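Local coordinates for CLIP-associating protein 2 (Mus musculus, PDB 3WOZ) that contributes to microtubule dynamics through TOG domains built of HEAT repeats, probably by binding tubulin, at residues Leu81-Leu85 / Phe119-Gln124; Leu33-Leu39 / Asp72-His77; Leu141-Val145 / Glu182-Val188. All coordinates share one frame; numbering follows the deposited sequence.

Interaction 1: Leu81-Leu85 / Phe119-Gln124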
# COMPACT_ATOMS: atom_id res chain seq x y z
N LEU A 81 -5.31 -7.30 -11.78
CA LEU A 81 -5.00 -5.98 -11.23
C LEU A 81 -3.52 -5.75 -10.90
O LEU A 81 -3.17 -4.77 -10.24
CB LEU A 81 -5.85 -5.71 -9.97
CG LEU A 81 -7.33 -5.38 -10.17
CD1 LEU A 81 -8.07 -5.42 -8.84
CD2 LEU A 81 -7.51 -4.02 -10.85
N GLN A 82 -2.65 -6.64 -11.37
CA GLN A 82 -1.22 -6.56 -11.04
C GLN A 82 -0.53 -5.29 -11.55
O GLN A 82 0.37 -4.76 -10.89
CB GLN A 82 -0.48 -7.83 -11.48
CG GLN A 82 -0.70 -8.99 -10.51
CD GLN A 82 -0.05 -10.29 -10.96
OE1 GLN A 82 0.93 -10.30 -11.71
NE2 GLN A 82 -0.60 -11.41 -10.49
N ASP A 83 -0.97 -4.81 -12.71
CA ASP A 83 -0.41 -3.59 -13.29
C ASP A 83 -0.93 -2.32 -12.61
O ASP A 83 -0.34 -1.25 -12.76
CB ASP A 83 -0.69 -3.53 -14.80
CG ASP A 83 0.02 -4.63 -15.57
OD1 ASP A 83 -0.61 -5.21 -16.48
OD2 ASP A 83 1.20 -4.92 -15.27
N TRP A 84 -2.03 -2.45 -11.87
CA TRP A 84 -2.61 -1.33 -11.13
C TRP A 84 -2.17 -1.34 -9.67
O TRP A 84 -2.45 -0.39 -8.92
CB TRP A 84 -4.14 -1.36 -11.23
CG TRP A 84 -4.81 -0.11 -10.70
CD1 TRP A 84 -4.65 1.16 -11.16
CD2 TRP A 84 -5.73 -0.03 -9.60
NE1 TRP A 84 -5.42 2.03 -10.42
CE2 TRP A 84 -6.09 1.33 -9.45
CE3 TRP A 84 -6.29 -0.98 -8.72
CZ2 TRP A 84 -6.98 1.77 -8.47
CZ3 TRP A 84 -7.17 -0.54 -7.75
CH2 TRP A 84 -7.51 0.82 -7.63
N LEU A 85 -1.47 -2.40 -9.27
CA LEU A 85 -1.10 -2.61 -7.87
C LEU A 85 -0.24 -1.49 -7.28
O LEU A 85 -0.46 -1.10 -6.13
CB LEU A 85 -0.43 -3.98 -7.67
CG LEU A 85 0.03 -4.36 -6.25
CD1 LEU A 85 -1.12 -4.32 -5.24
CD2 LEU A 85 0.74 -5.70 -6.23
N PHE A 119 -2.54 -10.29 -3.41
CA PHE A 119 -1.53 -10.13 -4.46
C PHE A 119 -0.25 -10.86 -4.10
O PHE A 119 0.03 -11.05 -2.93
CB PHE A 119 -1.24 -8.64 -4.69
CG PHE A 119 -2.40 -7.88 -5.28
CD1 PHE A 119 -2.63 -7.89 -6.65
CD2 PHE A 119 -3.25 -7.14 -4.46
CE1 PHE A 119 -3.69 -7.18 -7.20
CE2 PHE A 119 -4.32 -6.43 -5.00
CZ PHE A 119 -4.54 -6.45 -6.37
N PRO A 120 0.56 -11.26 -5.12
CA PRO A 120 1.83 -11.93 -4.80
C PRO A 120 2.70 -11.08 -3.89
O PRO A 120 2.75 -9.86 -4.05
CB PRO A 120 2.49 -12.11 -6.17
CG PRO A 120 1.37 -12.05 -7.16
CD PRO A 120 0.36 -11.11 -6.57
N ASN A 121 3.37 -11.72 -2.94
CA ASN A 121 4.17 -11.02 -1.94
C ASN A 121 5.38 -10.29 -2.52
O ASN A 121 5.65 -9.14 -2.14
CB ASN A 121 4.60 -11.99 -0.83
CG ASN A 121 3.45 -12.42 0.07
OD1 ASN A 121 2.51 -11.66 0.33
ND2 ASN A 121 3.52 -13.66 0.56
N ASP A 122 6.12 -10.94 -3.42
CA ASP A 122 7.31 -10.34 -4.02
C ASP A 122 6.97 -9.03 -4.73
O ASP A 122 7.65 -8.02 -4.52
CB ASP A 122 8.04 -11.33 -4.96
CG ASP A 122 7.16 -11.83 -6.11
OD1 ASP A 122 5.91 -11.84 -5.98
OD2 ASP A 122 7.74 -12.22 -7.15
N LEU A 123 5.91 -9.05 -5.53
CA LEU A 123 5.42 -7.87 -6.25
C LEU A 123 5.03 -6.72 -5.30
O LEU A 123 5.39 -5.56 -5.54
CB LEU A 123 4.22 -8.22 -7.14
CG LEU A 123 4.36 -9.20 -8.32
CD1 LEU A 123 3.04 -9.25 -9.06
CD2 LEU A 123 5.48 -8.83 -9.29
N GLN A 124 4.31 -7.05 -4.23
CA GLN A 124 3.97 -6.08 -3.19
C GLN A 124 5.24 -5.50 -2.57
O GLN A 124 5.37 -4.29 -2.41
CB GLN A 124 3.17 -6.72 -2.06
CG GLN A 124 1.78 -7.21 -2.43
CD GLN A 124 1.02 -7.63 -1.19
OE1 GLN A 124 0.62 -8.78 -1.05
NE2 GLN A 124 0.86 -6.70 -0.26
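Leu-81 meets Phe-119 at the rim of its ring: CB of Leu-81 lies in the ring plane, 3.8 Å from CE1 of Phe-119. The Leu-81 side chain also packs on Cys-48 and Phe-73, so that within this contact CB is the atom bordering the phenyl group. Next along the chain, Gln-82 reaches across the surface with its chain extended beyond CG. The side chain crosses those of Pro-120 and Leu-123 at about a right angle, its amide doing the touching: OE1 of Gln-82 sits 3.5 Å from CD1 of Leu-123, and NE2 packs against the ring of Pro-120, 3.9 Å from CG of that proline. These are van der Waals contacts on the exposed side of the interface. Trp-84 NE1 hydrogen-bonds Thr-52 OG1, and its side chain packs on helix 41-54.

Leu-85 provides the central contact. With CG anti to the backbone N (chi1 179°), the side chain runs antiparallel past Phe-119 and lays a methyl over the ring. CD1 of Leu-85 stands 3.7 Å from the centroid of the Phe-119 ring and 16° off its normal, a CH-pi contact. The second methyl bridges to the following helix, with CD2 of Leu-85 3.9 Å from CB of Phe-119 and 4.2 Å from CG of Gln-124. The phenyl group is thus bordered by Leu-81 at its edge and covered by Leu-85 on a face, while Ile-74 of helix 60-77 also touches it. Pro-120 holds the N-cap position, right before helix 121-133. The arrangement joins the turn leading into helix 85-96 to the start of helix 121-133, apolar packing between inter-helix turns that is consistent with the HEAT-repeat solenoid of a TOG domain.

Interaction 2: Leu33-Leu39 / Asp72-His77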
# COMPACT_ATOMS: atom_id res chain seq x y z
N LEU A 33 -20.62 -5.75 -8.83
CA LEU A 33 -19.62 -6.63 -8.21
C LEU A 33 -20.27 -7.76 -7.40
O LEU A 33 -19.85 -8.91 -7.49
CB LEU A 33 -18.65 -5.82 -7.35
CG LEU A 33 -17.78 -4.79 -8.08
CD1 LEU A 33 -17.16 -3.82 -7.08
CD2 LEU A 33 -16.70 -5.45 -8.93
N LYS A 34 -21.30 -7.42 -6.62
CA LYS A 34 -22.05 -8.42 -5.85
C LYS A 34 -22.74 -9.43 -6.77
O LYS A 34 -22.79 -10.62 -6.47
CB LYS A 34 -23.07 -7.75 -4.93
CG LYS A 34 -22.47 -6.86 -3.84
CD LYS A 34 -22.12 -7.63 -2.58
CE LYS A 34 -21.31 -6.77 -1.61
NZ LYS A 34 -21.88 -5.39 -1.45
N ASN A 35 -23.27 -8.95 -7.90
CA ASN A 35 -23.93 -9.81 -8.87
C ASN A 35 -22.96 -10.46 -9.86
O ASN A 35 -23.38 -11.07 -10.85
CB ASN A 35 -25.00 -9.03 -9.64
CG ASN A 35 -26.15 -8.56 -8.75
OD1 ASN A 35 -26.37 -9.10 -7.67
ND2 ASN A 35 -26.88 -7.55 -9.22
N GLN A 36 -21.66 -10.32 -9.58
CA GLN A 36 -20.59 -10.82 -10.45
C GLN A 36 -20.86 -10.53 -11.94
O GLN A 36 -20.71 -11.40 -12.79
CB GLN A 36 -20.33 -12.31 -10.22
CG GLN A 36 -19.78 -12.67 -8.83
CD GLN A 36 -18.25 -12.62 -8.72
OE1 GLN A 36 -17.70 -12.91 -7.66
NE2 GLN A 36 -17.57 -12.27 -9.81
N ARG A 37 -21.29 -9.30 -12.22
CA ARG A 37 -21.41 -8.81 -13.58
C ARG A 37 -20.00 -8.46 -14.02
O ARG A 37 -19.39 -7.51 -13.52
CB ARG A 37 -22.33 -7.58 -13.61
CG ARG A 37 -22.43 -6.86 -14.95
CD ARG A 37 -23.65 -7.27 -15.77
NE ARG A 37 -24.15 -6.16 -16.58
CZ ARG A 37 -23.61 -5.73 -17.72
NH1 ARG A 37 -24.14 -4.70 -18.36
NH2 ARG A 37 -22.52 -6.32 -18.21
N THR A 38 -19.46 -9.25 -14.94
CA THR A 38 -18.04 -9.14 -15.28
C THR A 38 -17.74 -7.99 -16.23
O THR A 38 -18.56 -7.62 -17.07
CB THR A 38 -17.49 -10.45 -15.88
OG1 THR A 38 -18.44 -11.00 -16.80
CG2 THR A 38 -17.21 -11.47 -14.77
N LEU A 39 -16.55 -7.43 -16.07
CA LEU A 39 -16.10 -6.31 -16.88
C LEU A 39 -15.20 -6.79 -18.01
O LEU A 39 -14.51 -7.81 -17.88
CB LEU A 39 -15.34 -5.29 -16.02
CG LEU A 39 -16.00 -4.80 -14.72
CD1 LEU A 39 -15.03 -3.95 -13.93
CD2 LEU A 39 -17.28 -4.03 -14.99
N ASP A 72 -14.54 -5.20 -2.41
CA ASP A 72 -15.20 -6.07 -3.38
C ASP A 72 -14.49 -6.08 -4.73
O ASP A 72 -14.40 -7.13 -5.37
CB ASP A 72 -16.65 -5.63 -3.57
CG ASP A 72 -17.48 -5.86 -2.35
OD1 ASP A 72 -17.76 -4.88 -1.62
OD2 ASP A 72 -17.83 -7.04 -2.10
N PHE A 73 -14.01 -4.91 -5.14
CA PHE A 73 -13.32 -4.75 -6.42
C PHE A 73 -12.02 -5.55 -6.44
O PHE A 73 -11.77 -6.29 -7.38
CB PHE A 73 -13.05 -3.26 -6.68
CG PHE A 73 -12.24 -2.99 -7.92
CD1 PHE A 73 -10.96 -2.46 -7.83
CD2 PHE A 73 -12.77 -3.24 -9.18
CE1 PHE A 73 -10.22 -2.18 -8.97
CE2 PHE A 73 -12.04 -2.98 -10.33
CZ PHE A 73 -10.76 -2.44 -10.22
N ILE A 74 -11.22 -5.39 -5.38
CA ILE A 74 -9.99 -6.15 -5.24
C ILE A 74 -10.27 -7.66 -5.18
O ILE A 74 -9.62 -8.44 -5.88
CB ILE A 74 -9.17 -5.71 -4.00
CG1 ILE A 74 -8.70 -4.26 -4.15
CG2 ILE A 74 -7.98 -6.63 -3.78
CD1 ILE A 74 -8.36 -3.57 -2.84
N GLN A 75 -11.24 -8.07 -4.37
CA GLN A 75 -11.56 -9.49 -4.21
C GLN A 75 -12.02 -10.16 -5.51
O GLN A 75 -11.68 -11.31 -5.76
CB GLN A 75 -12.58 -9.70 -3.09
CG GLN A 75 -11.96 -9.59 -1.70
CD GLN A 75 -12.98 -9.48 -0.59
OE1 GLN A 75 -14.17 -9.27 -0.83
NE2 GLN A 75 -12.52 -9.63 0.65
N VAL A 76 -12.76 -9.43 -6.34
CA VAL A 76 -13.28 -9.97 -7.59
C VAL A 76 -12.23 -9.98 -8.71
O VAL A 76 -12.15 -10.94 -9.47
CB VAL A 76 -14.59 -9.23 -8.02
CG1 VAL A 76 -14.94 -9.49 -9.49
CG2 VAL A 76 -15.74 -9.64 -7.11
N HIS A 77 -11.41 -8.94 -8.78
CA HIS A 77 -10.52 -8.73 -9.93
C HIS A 77 -9.02 -8.82 -9.65
O HIS A 77 -8.22 -8.51 -10.54
CB HIS A 77 -10.83 -7.38 -10.60
CG HIS A 77 -12.18 -7.32 -11.25
ND1 HIS A 77 -13.21 -6.56 -10.74
CD2 HIS A 77 -12.67 -7.93 -12.35
CE1 HIS A 77 -14.28 -6.70 -11.51
NE2 HIS A 77 -13.97 -7.53 -12.49
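The imidazole of His-77 receives leucine methyls from the 33-39 segment at its CE1 corner. At the edge, near the ring plane, CD2 of Leu-33 lies 3.8 Å from CE1 of His-77; CD1 of Leu-39 approaches the same CE1 obliquely, at 3.7 Å. One face of the ring is covered from within its own helix by Val-76, whose CG1 stands 3.5 Å above the ring plane over the centre.

Leu-33 also sends its other methyl, CD1, to the backbone of the facing helix, 3.9 Å from N of Phe-73. These contacts pack the end of helix 19-34 against the last turns of helix 60-77, neighbouring helices of the HEAT-repeat array. A Schellman motif stops the first helix, with Gln-36 at positive phi as its C-prime residue. From there the chain of Gln-36, bent at chi2 (-88°), brings its amide back alongside Val-76, NE2 of Gln-36 being 3.8 Å from CG1 of Val-76. On the outer side Lys-34 lays its CE 3.5 Å from OD2 of Asp-72, while NZ of Lys-34 is 4.2 Å from Asp-72 OD1, opposite charges beyond salt-bridge range and probably only weakly attractive.

Interaction 3: Leu141-Val145 / Glu182-Val188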
# COMPACT_ATOMS: atom_id res chain seq x y z
N LEU A 141 5.70 12.00 8.63
CA LEU A 141 5.98 11.00 9.66
C LEU A 141 4.94 9.86 9.65
O LEU A 141 5.28 8.69 9.81
CB LEU A 141 6.06 11.65 11.04
CG LEU A 141 7.09 12.76 11.29
CD1 LEU A 141 6.72 13.57 12.53
CD2 LEU A 141 8.51 12.22 11.39
N LYS A 142 3.67 10.22 9.46
CA LYS A 142 2.57 9.25 9.49
C LYS A 142 2.53 8.35 8.25
O LYS A 142 2.15 7.19 8.35
CB LYS A 142 1.23 9.95 9.73
CG LYS A 142 1.08 10.50 11.14
CD LYS A 142 -0.04 11.52 11.24
CE LYS A 142 -0.15 12.09 12.65
NZ LYS A 142 -0.52 11.05 13.66
N VAL A 143 2.91 8.90 7.10
CA VAL A 143 3.06 8.10 5.87
C VAL A 143 4.17 7.05 6.05
O VAL A 143 4.00 5.89 5.67
CB VAL A 143 3.32 8.98 4.61
CG1 VAL A 143 3.63 8.12 3.39
CG2 VAL A 143 2.11 9.85 4.32
N LYS A 144 5.28 7.46 6.67
CA LYS A 144 6.40 6.56 6.98
C LYS A 144 5.94 5.42 7.89
O LYS A 144 6.25 4.26 7.64
CB LYS A 144 7.54 7.33 7.66
CG LYS A 144 8.39 8.18 6.72
CD LYS A 144 9.45 8.96 7.51
CE LYS A 144 10.18 9.98 6.65
NZ LYS A 144 11.04 10.86 7.50
N VAL A 145 5.21 5.77 8.94
CA VAL A 145 4.64 4.79 9.87
C VAL A 145 3.80 3.75 9.12
O VAL A 145 3.97 2.54 9.31
CB VAL A 145 3.80 5.49 10.98
CG1 VAL A 145 2.97 4.48 11.77
CG2 VAL A 145 4.70 6.29 11.92
N GLU A 182 14.83 8.21 14.55
CA GLU A 182 13.93 9.36 14.37
C GLU A 182 13.52 10.03 15.68
O GLU A 182 12.81 9.42 16.49
CB GLU A 182 12.70 8.95 13.55
CG GLU A 182 11.71 10.08 13.25
CD GLU A 182 12.34 11.22 12.48
OE1 GLU A 182 12.60 11.07 11.27
OE2 GLU A 182 12.58 12.29 13.09
N PRO A 183 13.97 11.28 15.90
CA PRO A 183 13.67 12.04 17.12
C PRO A 183 12.24 12.59 17.17
O PRO A 183 11.66 12.71 18.25
CB PRO A 183 14.68 13.19 17.08
CG PRO A 183 14.96 13.39 15.63
CD PRO A 183 14.90 12.02 15.02
N LYS A 184 11.68 12.92 16.00
CA LYS A 184 10.36 13.53 15.91
C LYS A 184 9.21 12.55 16.20
O LYS A 184 8.11 12.97 16.54
CB LYS A 184 10.16 14.17 14.53
CG LYS A 184 10.96 15.46 14.33
CD LYS A 184 10.79 16.03 12.92
CE LYS A 184 11.71 15.35 11.90
NZ LYS A 184 13.16 15.56 12.20
N SER A 185 9.48 11.25 16.06
CA SER A 185 8.43 10.25 16.23
C SER A 185 8.92 8.94 16.84
O SER A 185 9.73 8.22 16.24
CB SER A 185 7.71 10.00 14.90
OG SER A 185 6.75 8.97 15.02
N SER A 186 8.42 8.64 18.03
CA SER A 186 8.59 7.34 18.66
C SER A 186 7.92 6.24 17.83
O SER A 186 8.35 5.08 17.86
CB SER A 186 8.02 7.36 20.08
OG SER A 186 7.96 6.05 20.64
N ASP A 187 6.87 6.61 17.10
CA ASP A 187 6.15 5.67 16.24
C ASP A 187 6.98 5.21 15.04
O ASP A 187 6.99 4.02 14.71
CB ASP A 187 4.82 6.27 15.79
CG ASP A 187 3.81 6.37 16.92
OD1 ASP A 187 3.87 5.54 17.86
OD2 ASP A 187 2.95 7.27 16.87
N VAL A 188 7.68 6.14 14.40
CA VAL A 188 8.64 5.79 13.36
C VAL A 188 9.72 4.87 13.94
O VAL A 188 10.00 3.81 13.38
CB VAL A 188 9.26 7.04 12.69
CG1 VAL A 188 10.26 6.64 11.62
CG2 VAL A 188 8.18 7.90 12.07
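Leu-141 has CG anti to its carbonyl carbon (chi1 -58°), and with chi2 at 162° its two methyls extend toward the loop before helix 186-202; CG2 is likewise anti to the carbonyl carbon in Val-145 and Val-188, and these two branches meet. CG2 of Val-145 lies 3.8 Å from CG2 of Val-188. The same Val-145 CG2 touches CB of Asp-187 at 3.9 Å, while CG2 of Val-188 rests 3.8 Å from O of Leu-141. Farther out, Leu-141 crosses Lys-184 at about a right angle, with CD1 of Leu-141 4.0 Å from CB of Lys-184, and its CD2 faces the carboxylate of Glu-182.

That carboxylate is held within its own loop. OE2 of Glu-182 accepts from N of Lys-184 through its anti lone pair and also forms a salt bridge with NZ of Lys-184 at 3.4 Å. OE1 of Glu-182 is 4.1 Å from NZ of Lys-144, too far for a salt bridge and probably only weakly attractive. Ser-185 caps the helix that follows: Val-188 N donates to Ser-185 OG at 3.0 Å, 165° at the hydrogen.

Glu-182 O is hydrogen-bonded to NH2 of Arg-189. The first turn of helix 141-155 packs, through Leu-141 and Val-145, on the start of helix 186-202 and the loop before it, while Lys-144 makes a cation-pi contact with Trp-179 of helix 167-179.

From the N terminus, interaction 2 comes first, bringing helix 60-77 back to the end of helix 19-34 and closing a loop that contains helix 41-54. Interaction 1 follows, joining the turn before helix 85-96 to the start of helix 121-133 and enclosing helix 85-96 and helix 102-118. Interaction 3 then ties helix 141-155 to helix 186-202, with helix 167-179 between them in sequence. The three closures run in series, neither nested nor crossed. Interactions 1 and 2 touch, Phe-73 also packing against Trp-84, so the two form one continuous stretch of packing. Interaction 3 stands apart, across the chain's centre, its centre about 26 Å from that of interaction 1.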